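Local coordinates for protein NAD-dependent formate dehydrogenase gamma subunit (PDB 6VW7) that carries a [2Fe-2S] cluster in a thioredoxin-like domain and, as the gamma subunit of a cytosolic NAD-dependent formate dehydrogenase, probably takes part in electron transfer, at residues Q85-A89 against E90-S94; A99-E102 against H103-A107; E114-D118 against G119-L123. All blocks are in the same frame, centred on the assembly; numbering follows the deposited sequence.

Contact 1 (Q85-A89 against E90-S94). With FES (Fe2/s2 (inorganic) cluster), chain E.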
# COMPACT_ATOMS: atom_id res chain seq x y z
N GLN A 85 -8.37 -3.45 -14.92
CA GLN A 85 -8.06 -4.29 -13.76
C GLN A 85 -9.17 -4.17 -12.73
O GLN A 85 -9.49 -3.06 -12.29
CB GLN A 85 -6.73 -3.91 -13.12
CG GLN A 85 -5.54 -3.96 -14.06
CD GLN A 85 -4.28 -3.44 -13.41
OE1 GLN A 85 -3.72 -4.07 -12.53
NE2 GLN A 85 -3.81 -2.28 -13.86
N VAL A 86 -9.75 -5.30 -12.34
CA VAL A 86 -10.80 -5.37 -11.33
C VAL A 86 -10.20 -6.00 -10.07
O VAL A 86 -9.69 -7.12 -10.11
CB VAL A 86 -12.01 -6.19 -11.83
CG1 VAL A 86 -13.10 -6.28 -10.75
CG2 VAL A 86 -12.54 -5.59 -13.14
N CYS A 87 -10.28 -5.28 -8.95
CA CYS A 87 -9.72 -5.81 -7.72
C CYS A 87 -10.54 -6.98 -7.21
O CYS A 87 -11.77 -6.93 -7.18
CB CYS A 87 -9.64 -4.73 -6.64
SG CYS A 87 -8.90 -5.43 -5.14
N ARG A 88 -9.85 -8.06 -6.84
CA ARG A 88 -10.45 -9.29 -6.36
C ARG A 88 -10.14 -9.58 -4.90
O ARG A 88 -10.52 -10.65 -4.40
CB ARG A 88 -10.00 -10.47 -7.23
CG ARG A 88 -10.54 -10.50 -8.66
CD ARG A 88 -10.32 -11.91 -9.20
NE ARG A 88 -10.86 -12.91 -8.27
CZ ARG A 88 -10.26 -14.08 -7.98
NH1 ARG A 88 -9.12 -14.41 -8.57
NH2 ARG A 88 -10.83 -14.91 -7.11
N ALA A 89 -9.44 -8.69 -4.21
CA ALA A 89 -8.94 -8.96 -2.87
C ALA A 89 -10.00 -8.63 -1.81
O ALA A 89 -11.10 -8.15 -2.12
CB ALA A 89 -7.65 -8.18 -2.63
N GLU A 90 -9.63 -8.83 -0.54
CA GLU A 90 -10.61 -8.98 0.53
C GLU A 90 -11.47 -7.73 0.74
O GLU A 90 -12.69 -7.84 0.90
CB GLU A 90 -9.90 -9.36 1.84
CG GLU A 90 -9.42 -10.81 1.90
CD GLU A 90 -8.02 -10.99 1.30
OE1 GLU A 90 -7.57 -10.10 0.54
OE2 GLU A 90 -7.38 -12.03 1.59
N ALA A 91 -10.86 -6.54 0.80
CA ALA A 91 -11.70 -5.38 1.14
C ALA A 91 -12.72 -5.12 0.04
O ALA A 91 -13.89 -4.85 0.33
CB ALA A 91 -10.85 -4.15 1.43
N CYS A 92 -12.30 -5.20 -1.22
CA CYS A 92 -13.28 -5.06 -2.29
C CYS A 92 -14.29 -6.20 -2.29
O CYS A 92 -15.46 -5.97 -2.64
CB CYS A 92 -12.57 -4.93 -3.63
SG CYS A 92 -11.81 -3.30 -3.74
N GLN A 93 -13.88 -7.42 -1.94
CA GLN A 93 -14.83 -8.52 -1.78
C GLN A 93 -15.94 -8.16 -0.82
O GLN A 93 -17.11 -8.51 -1.04
CB GLN A 93 -14.14 -9.78 -1.26
CG GLN A 93 -13.30 -10.53 -2.25
CD GLN A 93 -12.46 -11.58 -1.55
OE1 GLN A 93 -12.82 -12.07 -0.47
NE2 GLN A 93 -11.31 -11.90 -2.14
N SER A 94 -15.58 -7.53 0.31
CA SER A 94 -16.54 -7.23 1.36
C SER A 94 -17.61 -6.23 0.92
O SER A 94 -18.64 -6.12 1.59
CB SER A 94 -15.81 -6.71 2.60
OG SER A 94 -15.46 -5.36 2.47
FE1 FES E . -9.44 -3.86 -3.42
FE2 FES E . -7.62 -3.01 -1.62
S1 FES E . -8.38 -1.91 -3.41
S2 FES E . -8.88 -4.88 -1.57

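Contact 2 (A99-E102 against H103-A107)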
# COMPACT_ATOMS: atom_id res chain seq x y z
N ALA A 99 -19.52 -10.04 -7.32
CA ALA A 99 -20.59 -9.80 -8.28
C ALA A 99 -20.12 -8.89 -9.41
O ALA A 99 -20.51 -9.08 -10.57
CB ALA A 99 -21.80 -9.19 -7.57
N LEU A 100 -19.28 -7.89 -9.09
CA LEU A 100 -18.77 -7.01 -10.13
C LEU A 100 -17.94 -7.79 -11.15
O LEU A 100 -18.04 -7.54 -12.35
CB LEU A 100 -17.94 -5.89 -9.50
CG LEU A 100 -17.21 -4.96 -10.48
CD1 LEU A 100 -18.18 -4.16 -11.35
CD2 LEU A 100 -16.26 -4.03 -9.74
N ALA A 101 -17.12 -8.74 -10.67
CA ALA A 101 -16.31 -9.55 -11.57
C ALA A 101 -17.18 -10.44 -12.46
O ALA A 101 -16.88 -10.65 -13.63
CB ALA A 101 -15.32 -10.40 -10.78
N GLU A 102 -18.27 -10.98 -11.90
CA GLU A 102 -19.19 -11.77 -12.71
C GLU A 102 -19.86 -10.89 -13.76
O GLU A 102 -19.99 -11.29 -14.92
CB GLU A 102 -20.25 -12.43 -11.84
CG GLU A 102 -19.72 -13.43 -10.84
CD GLU A 102 -20.71 -13.68 -9.71
OE1 GLU A 102 -20.32 -14.25 -8.67
OE2 GLU A 102 -21.89 -13.28 -9.86
N HIS A 103 -20.29 -9.70 -13.36
CA HIS A 103 -20.93 -8.80 -14.31
C HIS A 103 -19.96 -8.37 -15.41
O HIS A 103 -20.33 -8.33 -16.59
CB HIS A 103 -21.48 -7.56 -13.61
CG HIS A 103 -21.95 -6.51 -14.57
ND1 HIS A 103 -23.10 -6.65 -15.31
CD2 HIS A 103 -21.40 -5.33 -14.95
CE1 HIS A 103 -23.26 -5.59 -16.09
NE2 HIS A 103 -22.24 -4.78 -15.89
N ALA A 104 -18.72 -8.04 -15.03
CA ALA A 104 -17.76 -7.57 -16.01
C ALA A 104 -17.55 -8.59 -17.12
O ALA A 104 -17.46 -8.22 -18.30
CB ALA A 104 -16.43 -7.24 -15.33
N GLN A 105 -17.51 -9.87 -16.77
CA GLN A 105 -17.32 -10.90 -17.78
C GLN A 105 -18.55 -11.05 -18.67
O GLN A 105 -18.42 -11.25 -19.88
CB GLN A 105 -16.98 -12.23 -17.10
CG GLN A 105 -15.60 -12.22 -16.46
CD GLN A 105 -15.37 -13.39 -15.53
OE1 GLN A 105 -14.92 -14.46 -15.95
NE2 GLN A 105 -15.68 -13.20 -14.25
N ARG A 106 -19.75 -10.92 -18.09
CA ARG A 106 -20.96 -10.95 -18.92
C ARG A 106 -21.03 -9.74 -19.83
O ARG A 106 -21.36 -9.87 -21.02
CB ARG A 106 -22.20 -11.06 -18.04
CG ARG A 106 -22.34 -12.41 -17.32
CD ARG A 106 -23.66 -12.57 -16.56
NE ARG A 106 -24.00 -11.41 -15.74
CZ ARG A 106 -23.86 -11.36 -14.42
NH1 ARG A 106 -23.40 -12.42 -13.76
NH2 ARG A 106 -24.19 -10.26 -13.74
N ALA A 107 -20.73 -8.55 -19.31
CA ALA A 107 -20.85 -7.34 -20.11
C ALA A 107 -19.80 -7.30 -21.21
O ALA A 107 -20.06 -6.81 -22.32
CB ALA A 107 -20.75 -6.10 -19.22
O HOH W 1 -23.26 -9.46 -10.89

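Contact 3 (E114-D118 against G119-L123)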
# COMPACT_ATOMS: atom_id res chain seq x y z
N GLU A 114 -8.32 -12.34 -20.49
CA GLU A 114 -8.76 -12.39 -21.88
C GLU A 114 -9.08 -10.99 -22.38
O GLU A 114 -9.22 -10.03 -21.62
CB GLU A 114 -9.97 -13.31 -22.05
CG GLU A 114 -9.66 -14.76 -21.73
CD GLU A 114 -10.85 -15.68 -21.92
OE1 GLU A 114 -11.82 -15.27 -22.59
OE2 GLU A 114 -10.80 -16.82 -21.41
N THR A 115 -9.20 -10.89 -23.70
CA THR A 115 -9.47 -9.64 -24.41
C THR A 115 -10.76 -9.76 -25.21
O THR A 115 -11.04 -10.81 -25.79
CB THR A 115 -8.30 -9.30 -25.34
OG1 THR A 115 -7.10 -9.21 -24.58
CG2 THR A 115 -8.55 -7.98 -26.07
N THR A 116 -11.54 -8.68 -25.22
CA THR A 116 -12.81 -8.66 -25.93
C THR A 116 -12.62 -8.96 -27.41
O THR A 116 -11.53 -8.82 -27.97
CB THR A 116 -13.50 -7.30 -25.77
OG1 THR A 116 -12.64 -6.27 -26.26
CG2 THR A 116 -13.85 -7.04 -24.32
N ALA A 117 -13.72 -9.37 -28.06
CA ALA A 117 -13.65 -9.76 -29.46
C ALA A 117 -13.30 -8.58 -30.36
O ALA A 117 -12.62 -8.76 -31.38
CB ALA A 117 -14.98 -10.39 -29.89
N ASP A 118 -13.73 -7.36 -30.00
CA ASP A 118 -13.36 -6.16 -30.74
C ASP A 118 -11.99 -5.61 -30.34
O ASP A 118 -11.61 -4.53 -30.81
CB ASP A 118 -14.43 -5.08 -30.58
CG ASP A 118 -14.47 -4.49 -29.17
OD1 ASP A 118 -14.01 -5.16 -28.22
OD2 ASP A 118 -14.98 -3.36 -29.02
N GLY A 119 -11.25 -6.31 -29.48
CA GLY A 119 -9.92 -5.91 -29.08
C GLY A 119 -9.81 -4.63 -28.27
O GLY A 119 -8.70 -4.11 -28.11
N GLN A 120 -10.92 -4.11 -27.75
CA GLN A 120 -10.88 -2.82 -27.06
C GLN A 120 -10.49 -2.94 -25.59
O GLN A 120 -9.83 -2.03 -25.05
CB GLN A 120 -12.23 -2.12 -27.17
CG GLN A 120 -12.49 -1.51 -28.54
CD GLN A 120 -11.31 -0.70 -29.03
OE1 GLN A 120 -10.98 0.35 -28.47
NE2 GLN A 120 -10.65 -1.19 -30.08
N VAL A 121 -10.85 -4.03 -24.93
CA VAL A 121 -10.65 -4.18 -23.49
C VAL A 121 -9.98 -5.51 -23.21
O VAL A 121 -10.40 -6.55 -23.74
CB VAL A 121 -11.98 -4.07 -22.72
CG1 VAL A 121 -11.80 -4.53 -21.26
CG2 VAL A 121 -12.51 -2.66 -22.77
N THR A 122 -8.93 -5.49 -22.39
CA THR A 122 -8.38 -6.68 -21.77
C THR A 122 -8.76 -6.65 -20.29
O THR A 122 -8.45 -5.68 -19.59
CB THR A 122 -6.85 -6.74 -21.93
OG1 THR A 122 -6.53 -6.96 -23.31
CG2 THR A 122 -6.27 -7.87 -21.09
N LEU A 123 -9.42 -7.71 -19.83
CA LEU A 123 -9.89 -7.83 -18.46
C LEU A 123 -8.86 -8.59 -17.63
O LEU A 123 -8.52 -9.73 -17.96
CB LEU A 123 -11.24 -8.53 -18.43
CG LEU A 123 -11.93 -8.68 -17.07
CD1 LEU A 123 -12.25 -7.32 -16.51
CD2 LEU A 123 -13.18 -9.52 -17.25

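Contact 1 (Q85-A89 against E90-S94)
Metal coordination joins Cys87, the last residue of strand 82-87, to Cys92 in helix 90-94: both thiolates bind the same iron, FE1, with Cys87 SG at 2.4 Å and Cys92 SG at 2.5 Å from it. The two sulfurs come to the iron from different rotamers. Cys87 SG lies anti to its own backbone N (chi1 -179°), whereas Cys92 SG stands beside its N (chi1 -73°), and the sulfurs end 3.9 Å apart.

Hydrogen bonds shape the turn between them. Ala89 N, two residues past the first ligand, donates to Cys87 SG over 3.4 Å, a nearly straight bond to a metal-bound sulfur. Ala89 occupies the N-cap position, and its O receives Gln93 N at 2.9 Å as the first turn of the helix closes. Gln93 also folds its extended side chain back along that turn, so that NE2 reaches Arg88 O at 2.7 Å, with the acceptor lying in the amide plane. The other end of the same amide, OE1, is bonded to Gln430 of the beta subunit.

Van der Waals contact reaches the inorganic sulfide S2, which Ala89 CB and Ala91 CB each approach to 3.7 Å. Cys128 and Cys132 belong to the same cluster site. At the interface with the beta subunit, Arg88 NH2 forms a salt bridge with Glu436 of that chain.

Two of the cluster's cysteine ligands thus come from the end of a strand and the first turn of the next helix in this thioredoxin-like [2Fe-2S] ferredoxin domain. An N-H directed at Cys87 SG, together with the N-terminal end of a helix at Cys92, would be expected to stabilise the negative charge of the cluster and so probably raise its reduction potential.

Contact 2 (A99-E102 against H103-A107)
His103 N to Ala99 O and Ala104 N to Leu100 O, at 2.9 and 2.8 Å, belong to a run of regular i to i+4 bonds that continues from Gln105 to Ala101 and from Arg106 to Glu102, one unbroken alpha-helical path. Against this backbone Gln105 turns its side chain back toward the preceding turn. NE2 donates to Ala101 O over 2.9 Å in an almost straight bond, with the oxygen in the plane of the amide. Seen from the carbonyl, however, this donor stands above the plane, 60° out of it, while the backbone N of Gln105 approaches the same oxygen from the opposite face at 3.3 Å. Ala101 O is therefore gripped by two donors of a single residue, which helps set the rotation of the Gln105 amide.

Helix 97-108 packs beside the central sheet of the thioredoxin-like domain and against helix 150-160. Leu100 and Ala104 both meet Phe153 of that helix, and the buried Leu100 also touches Pro136 and Val148. His103 sends its ring away from the preceding turn, CG anti to the backbone N (chi1 171°), where NE2 bonds Asp154.

The exposed side is looser. Arg106 bends at chi3 (-47°), which lays its guanidinium over the helix with Glu102 O and His103 CA beneath one face. NH1 passes 3.7 Å from Glu102 CB, yet the carboxylate remains beyond salt-bridge range, OE2 being 4.3 Å from NH1. A water accepts from Arg106 NH2 and donates to Ala99 O, a carbonyl already engaged by the helix.

Contact 3 (E114-D118 against G119-L123)
Thr116 and Val121 make the compact part of a beta hairpin. Thr116 N donates to Val121 O at 2.8 Å, nearly along the C=O axis, and Val121 N returns a longer bond of 3.2 Å to Thr116 OG1 instead of to a carbonyl. With chi1 at 58°, Thr116 OG1 lies between the backbone N and the carbonyl carbon, where Val121 N can reach it, and CG2 faces Val121 CB. Leu108 of helix 97-108 touches both side chains. One pair further on, Thr115 and Thr122 form a non-hydrogen-bonded pair whose hydroxyls bond to each other, Thr115 OG1 to Thr122 OG1 at 2.6 Å; either may be the donor, and Thr122 OG1 is also bonded to Gly80 N. Leu123 N donates to Glu114 O at 2.9 Å, although strand 114-115 is weakly bonded.

The tip is more exposed. A type I turn runs from Thr116 to Gly119, whose N reaches Thr116 O from well above the carbonyl plane. Gly119 ends the turn at positive phi (66°), a conformation that favours glycine. Asp118 folds back over the turn: its OD1 accepts from Thr116 OG1 at 2.6 Å. Looser are the weak bond from Gln120 N to Asp118 OD1 and the long, weak ion pair with Arg161. The Asp118 and Gln120 side chains meet at about a right angle, carboxylate and amide planes 76° apart, with Asp118 OD2 3.1 Å from Gln120 CG.

Thr116 OG1 thus works as a relay, donating to Asp118 and accepting from Val121 N. The negative charge of Asp118 would be expected to polarise this hydroxyl and make it a better acceptor, coupling the solvent-facing turn to the first bonds of the strands.

From the N terminus the three contacts come in series and none encloses or crosses another; contacts 1 and 3 each close a turn, while contact 2 lies within a helix. Contact 1 closes the bend from strand 82-87 into helix 90-94 at the cluster. Contact 2 belongs to helix 97-108, which follows directly, and contact 3 closes the hairpin of strands 114-115 and 121-126. Their side chains meet in the fold. Val86 of the strand touches Leu100 of contact 2 through CG1 and Leu123 of contact 3 through CG2, while Gln105 CG packs on Leu123 CD2. Strands 82-87 and 121-126, parallel neighbours in the mixed sheet, are thereby joined to the helix.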